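Local atomic coordinates of conserved domain protein (Streptococcus pneumoniae, PDB entry 2I7R), a protein that is of unknown function but belongs to the glyoxalase/bleomycin resistance/dioxygenase superfamily and forms a two-subunit assembly. Residues A[10-15]-A[52-57]; A[25-30]-A[110-115]. One frame throughout, in Å; residues are numbered along the deposited sequence.

Contact 1: residues A[10-15]-A[52-57]; sequences DIIVSN and QNHLVP
Ile12 and Gln52 carry most of this contact, with His54 reaching in from the loop 52-57. Ile12 is the last residue of strand 5-12, and its side chain points at the loop that leaves strand 46-51, its parallel neighbour in the sheet. The CG2 methyl makes the closest side-chain approach of Ile12: it sits 3.4 Å from His54 CD2 and equally near NE2, so it lies against the CD2-NE2 bond of the imidazole, approaching obliquely. With CG2 anti to the backbone N (CG1 at chi1 -51°), the two branches divide the work: CG2 goes to the imidazole, while CD1 at the end of the other branch lies 4.1 Å from Asn53 O. The imidazole is held from outside the two segments as well, because NE2 is hydrogen-bonded to Asn60 OD1, and Asn60 also packs on Ile12.

Gln52 meets the chain just past the strand through its backbone and aliphatic part. Its CA approaches Val13 O at 3.2 Å in a CA-H...O contact with an angle of 151° at the hydrogen. From there the side chain leaves with CG anti to the backbone N (chi1 -169°) and runs extended beside the Val13 and Ser14 carbonyls; CG lies 3.8 Å from Ser14 O. Gln52 also touches Val16 on the helix that follows.

Two parallel neighbouring strands end here and their chains pass into loops, Val13 and Ser51 still being paired through their backbones; through Asp10 and Ile11 the sheet continues into a strand of the second subunit. The chemistry implies a junction without any conventional hydrogen bond between the two segments, held by a C-H...O approach and by packing of a methyl on an imidazole.

Contact 2: residues A[25-30]-A[110-115]; sequences HILDKK and LVLDFY
The last turn of helix 16-27 lies over strand 111-116, with the CA atoms of Ile26 and Leu112 9.1 Å apart as the nearest pair. This is helix-on-sheet packing within the beta-alpha-beta-beta-beta architecture of the glyoxalase superfamily; here the helix belonging to one four-stranded sheet reaches a strand of the other.

Four buried apolar side chains and one backbone carbonyl make the contact. Leu112 and Phe114, two residues apart, project from the same face of the strand toward the helix. Leu112 CD2 is shared, lying 4.1 Å from Leu27 CD2 and 4.2 Å from Ile26 CG2, so one methyl bridges two successive helical residues. Leu27 and Leu112 approach roughly at right angles; the same Leu27 CD2 lies 4.3 Å from Phe114 CE1, and Leu27 also packs on Met4 of the second subunit.

Phe114, with CG anti to its carbonyl carbon (chi1 -60°), turns the CZ end of its ring toward Ile26. Leu81 of helix 74-84 packs on the same side chain, so the phenyl joins both helices. The carbonyl oxygen Ile26 O comes at the ring obliquely, 3.7 Å from Phe114 CZ, and is hydrogen-bonded by Arg80 NH2, also from helix 74-84. The Ile26 side chain meets the edge of the phenyl ring, with CG2 in the ring plane and 3.8 Å from Phe114 CZ.

How the contacts relate
From the N terminus the chain enters contact 1 at the end of strand 5-12, runs through helix 16-27, and reaches contact 2 at residues 25-30. It then passes through strands 33-35, 38-43 and 46-51 before the loop 52-57 closes contact 1. Contact 2 closes last, when strand 111-116 returns. The segments therefore alternate and the two closures cross. Contact 1 joins the end of strand 5-12 to the loop that leaves its sheet neighbour, strand 46-51, whereas contact 2 ties that half's helix to the C-terminal sheet. Although their centres are about 20 Å apart, they touch where Ile11 CG2 packs 4.0 Å from Leu110 CD2, and both reach the second subunit.

Contact 1: residues A[10-15]-A[52-57]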
ATOM      1  N   ASP A  10       2.053   5.722  -0.482  1.00 15.96           N
ATOM      2  CA  ASP A  10       1.351   6.994  -0.593  1.00 16.89           C
ATOM      3  C   ASP A  10      -0.028   6.773  -1.199  1.00 16.73           C
ATOM      4  O   ASP A  10      -0.170   6.022  -2.143  1.00 17.57           O
ATOM      5  CB  ASP A  10       2.078   7.979  -1.507  1.00 16.94           C
ATOM      6  CG  ASP A  10       3.516   8.227  -1.114  1.00 18.75           C
ATOM      7  OD1 ASP A  10       3.957   7.785  -0.037  1.00 18.87           O
ATOM      8  OD2 ASP A  10       4.205   8.866  -1.938  1.00 20.63           O
ATOM      9  N   ILE A  11      -1.007   7.494  -0.687  1.00 16.70           N
ATOM     10  CA  ILE A  11      -2.346   7.568  -1.267  1.00 16.90           C
ATOM     11  C   ILE A  11      -2.552   9.004  -1.752  1.00 17.37           C
ATOM     12  O   ILE A  11      -2.418   9.963  -0.968  1.00 16.09           O
ATOM     13  CB  ILE A  11      -3.488   7.236  -0.233  1.00 15.27           C
ATOM     14  CG1 ILE A  11      -3.156   6.002   0.635  1.00 15.13           C
ATOM     15  CG2 ILE A  11      -4.865   7.149  -0.967  1.00 15.54           C
ATOM     16  CD1 ILE A  11      -2.825   4.727  -0.175  1.00 12.24           C
ATOM     17  N   ILE A  12      -2.885   9.143  -3.031  1.00 18.42           N
ATOM     18  CA  ILE A  12      -3.113  10.466  -3.621  1.00 18.84           C
ATOM     19  C   ILE A  12      -4.610  10.800  -3.477  1.00 19.58           C
ATOM     20  O   ILE A  12      -5.491  10.032  -3.951  1.00 18.53           O
ATOM     21  CB  ILE A  12      -2.722  10.495  -5.098  1.00 19.52           C
ATOM     22  CG1 ILE A  12      -1.320   9.948  -5.329  1.00 19.86           C
ATOM     23  CG2 ILE A  12      -2.899  11.887  -5.688  1.00 21.85           C
ATOM     24  CD1 ILE A  12      -0.303  10.401  -4.289  1.00 26.42           C
ATOM     25  N   VAL A  13      -4.880  11.922  -2.808  1.00 19.57           N
ATOM     26  CA  VAL A  13      -6.243  12.368  -2.476  1.00 21.19           C
ATOM     27  C   VAL A  13      -6.345  13.904  -2.613  1.00 22.94           C
ATOM     28  O   VAL A  13      -5.351  14.601  -2.435  1.00 23.32           O
ATOM     29  CB  VAL A  13      -6.687  11.893  -1.052  1.00 20.75           C
ATOM     30  CG1 VAL A  13      -6.652  10.355  -0.948  1.00 19.11           C
ATOM     31  CG2 VAL A  13      -5.836  12.541   0.083  1.00 20.57           C
ATOM     32  N   SER A  14      -7.530  14.434  -2.911  1.00 24.61           N
ATOM     33  CA  SER A  14      -7.677  15.893  -3.066  1.00 26.40           C
ATOM     34  C   SER A  14      -7.822  16.654  -1.750  1.00 27.02           C
ATOM     35  O   SER A  14      -7.512  17.848  -1.680  1.00 27.57           O
ATOM     36  CB  SER A  14      -8.853  16.232  -3.977  1.00 26.49           C
ATOM     37  OG  SER A  14     -10.039  15.779  -3.365  1.00 29.79           O
ATOM     38  N   ASN A  15      -8.266  15.975  -0.699  1.00 27.37           N
ATOM     39  CA  ASN A  15      -8.541  16.675   0.551  1.00 27.30           C
ATOM     40  C   ASN A  15      -7.823  16.027   1.723  1.00 26.47           C
ATOM     41  O   ASN A  15      -8.425  15.358   2.571  1.00 26.29           O
ATOM     42  CB  ASN A  15     -10.046  16.753   0.796  1.00 27.70           C
ATOM     43  CG  ASN A  15     -10.398  17.690   1.932  1.00 31.40           C
ATOM     44  OD1 ASN A  15      -9.523  18.165   2.677  1.00 34.67           O
ATOM     45  ND2 ASN A  15     -11.689  17.947   2.096  1.00 33.93           N
ATOM     46  N   GLN A  52      -1.630  15.365  -1.804  1.00 26.67           N
ATOM     47  CA  GLN A  52      -2.471  15.984  -2.819  1.00 27.90           C
ATOM     48  C   GLN A  52      -1.691  16.123  -4.134  1.00 27.94           C
ATOM     49  O   GLN A  52      -2.232  15.966  -5.224  1.00 27.03           O
ATOM     50  CB  GLN A  52      -2.981  17.331  -2.325  1.00 29.06           C
ATOM     51  CG  GLN A  52      -4.071  17.935  -3.195  1.00 32.28           C
ATOM     52  CD  GLN A  52      -4.243  19.429  -2.938  1.00 38.38           C
ATOM     53  OE1 GLN A  52      -4.181  19.882  -1.789  1.00 41.17           O
ATOM     54  NE2 GLN A  52      -4.452  20.203  -4.007  1.00 37.89           N
ATOM     55  N   ASN A  53      -0.404  16.396  -4.010  1.00 28.65           N
ATOM     56  CA  ASN A  53       0.472  16.565  -5.170  1.00 29.68           C
ATOM     57  C   ASN A  53       0.646  15.262  -5.950  1.00 29.99           C
ATOM     58  O   ASN A  53       0.752  14.173  -5.372  1.00 29.46           O
ATOM     59  CB  ASN A  53       1.862  17.078  -4.714  1.00 30.04           C
ATOM     60  CG  ASN A  53       2.879  17.171  -5.868  1.00 31.35           C
ATOM     61  OD1 ASN A  53       2.702  17.954  -6.790  1.00 31.18           O
ATOM     62  ND2 ASN A  53       3.942  16.367  -5.805  1.00 31.44           N
ATOM     63  N   HIS A  54       0.699  15.395  -7.272  1.00 30.71           N
ATOM     64  CA  HIS A  54       1.079  14.289  -8.129  1.00 30.84           C
ATOM     65  C   HIS A  54       2.569  14.295  -8.367  1.00 31.17           C
ATOM     66  O   HIS A  54       3.085  15.128  -9.110  1.00 31.69           O
ATOM     67  CB  HIS A  54       0.255  14.313  -9.410  1.00 30.53           C
ATOM     68  CG  HIS A  54      -1.208  14.211  -9.141  1.00 30.12           C
ATOM     69  ND1 HIS A  54      -2.149  14.090 -10.130  1.00 31.27           N
ATOM     70  CD2 HIS A  54      -1.888  14.206  -7.971  1.00 30.46           C
ATOM     71  CE1 HIS A  54      -3.351  14.029  -9.585  1.00 33.21           C
ATOM     72  NE2 HIS A  54      -3.219  14.107  -8.275  1.00 31.96           N
ATOM     73  N   LEU A  55       3.267  13.387  -7.680  1.00 31.39           N
ATOM     74  CA  LEU A  55       4.708  13.271  -7.840  1.00 31.73           C
ATOM     75  C   LEU A  55       5.011  12.883  -9.290  1.00 31.64           C
ATOM     76  O   LEU A  55       5.931  13.404  -9.914  1.00 32.01           O
ATOM     77  CB  LEU A  55       5.291  12.269  -6.836  1.00 31.74           C
ATOM     78  CG  LEU A  55       6.799  12.312  -6.570  1.00 32.05           C
ATOM     79  CD1 LEU A  55       7.235  13.672  -5.948  1.00 32.27           C
ATOM     80  CD2 LEU A  55       7.187  11.137  -5.685  1.00 32.33           C
ATOM     81  N   VAL A  56       4.205  11.980  -9.826  1.00 31.45           N
ATOM     82  CA  VAL A  56       4.266  11.646 -11.239  1.00 30.73           C
ATOM     83  C   VAL A  56       2.838  11.735 -11.781  1.00 30.90           C
ATOM     84  O   VAL A  56       1.897  11.905 -10.996  1.00 30.55           O
ATOM     85  CB  VAL A  56       4.885  10.250 -11.508  1.00 30.84           C
ATOM     86  CG1 VAL A  56       6.294  10.197 -10.990  1.00 28.43           C
ATOM     87  CG2 VAL A  56       4.032   9.151 -10.917  1.00 30.44           C
ATOM     88  N   PRO A  57       2.682  11.670 -13.118  1.00 30.31           N
ATOM     89  CA  PRO A  57       1.353  11.700 -13.693  1.00 29.89           C
ATOM     90  C   PRO A  57       0.495  10.493 -13.234  1.00 28.60           C
ATOM     91  O   PRO A  57       0.854   9.347 -13.464  1.00 27.93           O
ATOM     92  CB  PRO A  57       1.630  11.665 -15.210  1.00 30.21           C
ATOM     93  CG  PRO A  57       3.045  12.188 -15.355  1.00 30.91           C
ATOM     94  CD  PRO A  57       3.728  11.606 -14.157  1.00 30.92           C
TER

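Contact 2: residues A[25-30]-A[110-115]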
ATOM      1  N   HIS A  25      -8.888   8.959  13.480  1.00 22.48           N
ATOM      2  CA  HIS A  25      -9.917   8.313  14.300  1.00 22.72           C
ATOM      3  C   HIS A  25      -9.906   6.807  14.067  1.00 22.53           C
ATOM      4  O   HIS A  25      -9.952   6.024  15.016  1.00 21.97           O
ATOM      5  CB  HIS A  25     -11.310   8.881  14.031  1.00 23.14           C
ATOM      6  CG  HIS A  25     -11.468  10.302  14.448  1.00 26.09           C
ATOM      7  ND1 HIS A  25     -11.610  11.329  13.543  1.00 30.51           N
ATOM      8  CD2 HIS A  25     -11.496  10.872  15.674  1.00 28.73           C
ATOM      9  CE1 HIS A  25     -11.724  12.474  14.195  1.00 31.89           C
ATOM     10  NE2 HIS A  25     -11.664  12.222  15.490  1.00 31.57           N
ATOM     11  N   ILE A  26      -9.809   6.397  12.805  1.00 22.36           N
ATOM     12  CA  ILE A  26      -9.796   4.966  12.518  1.00 22.08           C
ATOM     13  C   ILE A  26      -8.581   4.250  13.120  1.00 21.85           C
ATOM     14  O   ILE A  26      -8.710   3.156  13.659  1.00 22.09           O
ATOM     15  CB  ILE A  26      -9.866   4.712  11.029  1.00 22.44           C
ATOM     16  CG1 ILE A  26     -11.264   5.078  10.519  1.00 22.62           C
ATOM     17  CG2 ILE A  26      -9.483   3.234  10.720  1.00 23.00           C
ATOM     18  CD1 ILE A  26     -11.314   5.352   9.065  1.00 23.18           C
ATOM     19  N   LEU A  27      -7.410   4.868  13.026  1.00 21.02           N
ATOM     20  CA  LEU A  27      -6.180   4.253  13.466  1.00 21.29           C
ATOM     21  C   LEU A  27      -5.950   4.504  14.952  1.00 23.24           C
ATOM     22  O   LEU A  27      -5.110   3.846  15.587  1.00 23.18           O
ATOM     23  CB  LEU A  27      -5.007   4.819  12.675  1.00 21.09           C
ATOM     24  CG  LEU A  27      -4.864   4.433  11.197  1.00 20.49           C
ATOM     25  CD1 LEU A  27      -3.781   5.302  10.544  1.00 17.84           C
ATOM     26  CD2 LEU A  27      -4.596   2.905  11.062  1.00 15.17           C
ATOM     27  N   ASP A  28      -6.694   5.476  15.493  1.00 24.51           N
ATOM     28  CA  ASP A  28      -6.569   5.883  16.882  1.00 25.54           C
ATOM     29  C   ASP A  28      -5.145   6.375  17.148  1.00 26.08           C
ATOM     30  O   ASP A  28      -4.585   6.131  18.213  1.00 25.88           O
ATOM     31  CB  ASP A  28      -6.906   4.715  17.816  1.00 25.65           C
ATOM     32  CG  ASP A  28      -7.071   5.140  19.233  1.00 25.61           C
ATOM     33  OD1 ASP A  28      -7.461   6.290  19.467  1.00 27.37           O
ATOM     34  OD2 ASP A  28      -6.817   4.310  20.118  1.00 27.37           O
ATOM     35  N   LYS A  29      -4.556   7.043  16.167  1.00 26.28           N
ATOM     36  CA  LYS A  29      -3.292   7.758  16.403  1.00 27.37           C
ATOM     37  C   LYS A  29      -3.222   8.941  15.483  1.00 27.07           C
ATOM     38  O   LYS A  29      -3.787   8.912  14.369  1.00 26.68           O
ATOM     39  CB  LYS A  29      -2.048   6.860  16.238  1.00 27.82           C
ATOM     40  CG  LYS A  29      -1.682   6.517  14.830  1.00 29.64           C
ATOM     41  CD  LYS A  29      -0.567   5.479  14.817  1.00 32.19           C
ATOM     42  CE  LYS A  29       0.769   6.067  15.213  1.00 35.44           C
ATOM     43  NZ  LYS A  29       1.716   4.956  15.547  1.00 37.38           N
ATOM     44  N   LYS A  30      -2.543   9.986  15.949  1.00 26.31           N
ATOM     45  CA  LYS A  30      -2.399  11.196  15.161  1.00 26.14           C
ATOM     46  C   LYS A  30      -1.374  10.970  14.067  1.00 24.26           C
ATOM     47  O   LYS A  30      -0.517  10.117  14.197  1.00 23.08           O
ATOM     48  CB  LYS A  30      -1.969  12.389  16.055  1.00 27.38           C
ATOM     49  CG  LYS A  30      -2.928  12.699  17.199  1.00 30.07           C
ATOM     50  CD  LYS A  30      -4.192  13.326  16.694  1.00 34.90           C
ATOM     51  CE  LYS A  30      -5.089  13.751  17.842  1.00 37.08           C
ATOM     52  NZ  LYS A  30      -5.991  14.842  17.354  1.00 40.09           N
ATOM     53  N   LEU A 110     -10.579   3.938   0.700  1.00 17.32           N
ATOM     54  CA  LEU A 110      -9.617   2.987   1.327  1.00 17.20           C
ATOM     55  C   LEU A 110     -10.385   1.982   2.144  1.00 17.29           C
ATOM     56  O   LEU A 110     -11.416   2.339   2.706  1.00 17.92           O
ATOM     57  CB  LEU A 110      -8.613   3.658   2.256  1.00 16.13           C
ATOM     58  CG  LEU A 110      -7.735   4.708   1.572  1.00 16.45           C
ATOM     59  CD1 LEU A 110      -7.167   5.649   2.574  1.00 16.34           C
ATOM     60  CD2 LEU A 110      -6.707   4.018   0.748  1.00 11.56           C
ATOM     61  N   VAL A 111      -9.859   0.761   2.199  1.00 16.26           N
ATOM     62  CA  VAL A 111     -10.376  -0.338   3.014  1.00 15.75           C
ATOM     63  C   VAL A 111      -9.225  -0.833   3.908  1.00 16.39           C
ATOM     64  O   VAL A 111      -8.088  -1.036   3.459  1.00 15.40           O
ATOM     65  CB  VAL A 111     -10.905  -1.533   2.130  1.00 16.51           C
ATOM     66  CG1 VAL A 111     -11.301  -2.756   3.007  1.00 13.71           C
ATOM     67  CG2 VAL A 111     -12.078  -1.092   1.140  1.00 13.48           C
ATOM     68  N   LEU A 112      -9.521  -1.008   5.179  1.00 16.38           N
ATOM     69  CA  LEU A 112      -8.483  -1.383   6.135  1.00 17.99           C
ATOM     70  C   LEU A 112      -8.867  -2.716   6.746  1.00 18.33           C
ATOM     71  O   LEU A 112     -10.057  -2.977   6.982  1.00 18.00           O
ATOM     72  CB  LEU A 112      -8.276  -0.309   7.218  1.00 16.85           C
ATOM     73  CG  LEU A 112      -7.543   0.963   6.710  1.00 19.27           C
ATOM     74  CD1 LEU A 112      -8.498   1.879   5.978  1.00 20.49           C
ATOM     75  CD2 LEU A 112      -6.854   1.738   7.860  1.00 19.78           C
ATOM     76  N   ASP A 113      -7.858  -3.549   6.985  1.00 18.20           N
ATOM     77  CA  ASP A 113      -8.047  -4.796   7.732  1.00 19.03           C
ATOM     78  C   ASP A 113      -7.191  -4.747   8.982  1.00 19.23           C
ATOM     79  O   ASP A 113      -5.979  -4.588   8.898  1.00 19.37           O
ATOM     80  CB  ASP A 113      -7.666  -5.996   6.855  1.00 19.25           C
ATOM     81  CG  ASP A 113      -7.725  -7.328   7.593  1.00 20.73           C
ATOM     82  OD1 ASP A 113      -8.548  -7.473   8.509  1.00 22.40           O
ATOM     83  OD2 ASP A 113      -6.949  -8.228   7.247  1.00 18.95           O
ATOM     84  N   PHE A 114      -7.837  -4.823  10.143  1.00 19.90           N
ATOM     85  CA  PHE A 114      -7.138  -5.049  11.404  1.00 19.74           C
ATOM     86  C   PHE A 114      -7.176  -6.565  11.691  1.00 19.78           C
ATOM     87  O   PHE A 114      -8.251  -7.134  11.871  1.00 19.09           O
ATOM     88  CB  PHE A 114      -7.791  -4.237  12.527  1.00 20.89           C
ATOM     89  CG  PHE A 114      -7.783  -2.742  12.280  1.00 21.37           C
ATOM     90  CD1 PHE A 114      -6.729  -1.959  12.733  1.00 21.94           C
ATOM     91  CD2 PHE A 114      -8.820  -2.129  11.582  1.00 21.93           C
ATOM     92  CE1 PHE A 114      -6.723  -0.569  12.520  1.00 25.79           C
ATOM     93  CE2 PHE A 114      -8.829  -0.737  11.358  1.00 23.65           C
ATOM     94  CZ  PHE A 114      -7.782   0.044  11.817  1.00 23.79           C
ATOM     95  N   TYR A 115      -6.007  -7.209  11.710  1.00 19.71           N
ATOM     96  CA  TYR A 115      -5.947  -8.663  11.783  1.00 20.89           C
ATOM     97  C   TYR A 115      -4.870  -9.176  12.762  1.00 21.42           C
ATOM     98  O   TYR A 115      -3.976  -8.445  13.141  1.00 19.57           O
ATOM     99  CB  TYR A 115      -5.756  -9.291  10.369  1.00 21.16           C
ATOM    100  CG  TYR A 115      -4.313  -9.270   9.869  1.00 20.47           C
ATOM    101  CD1 TYR A 115      -3.540 -10.429   9.838  1.00 18.87           C
ATOM    102  CD2 TYR A 115      -3.725  -8.073   9.457  1.00 18.58           C
ATOM    103  CE1 TYR A 115      -2.208 -10.391   9.392  1.00 19.86           C
ATOM    104  CE2 TYR A 115      -2.432  -8.027   9.004  1.00 18.80           C
ATOM    105  CZ  TYR A 115      -1.674  -9.186   8.973  1.00 21.25           C
ATOM    106  OH  TYR A 115      -0.377  -9.086   8.543  1.00 24.19           O
TER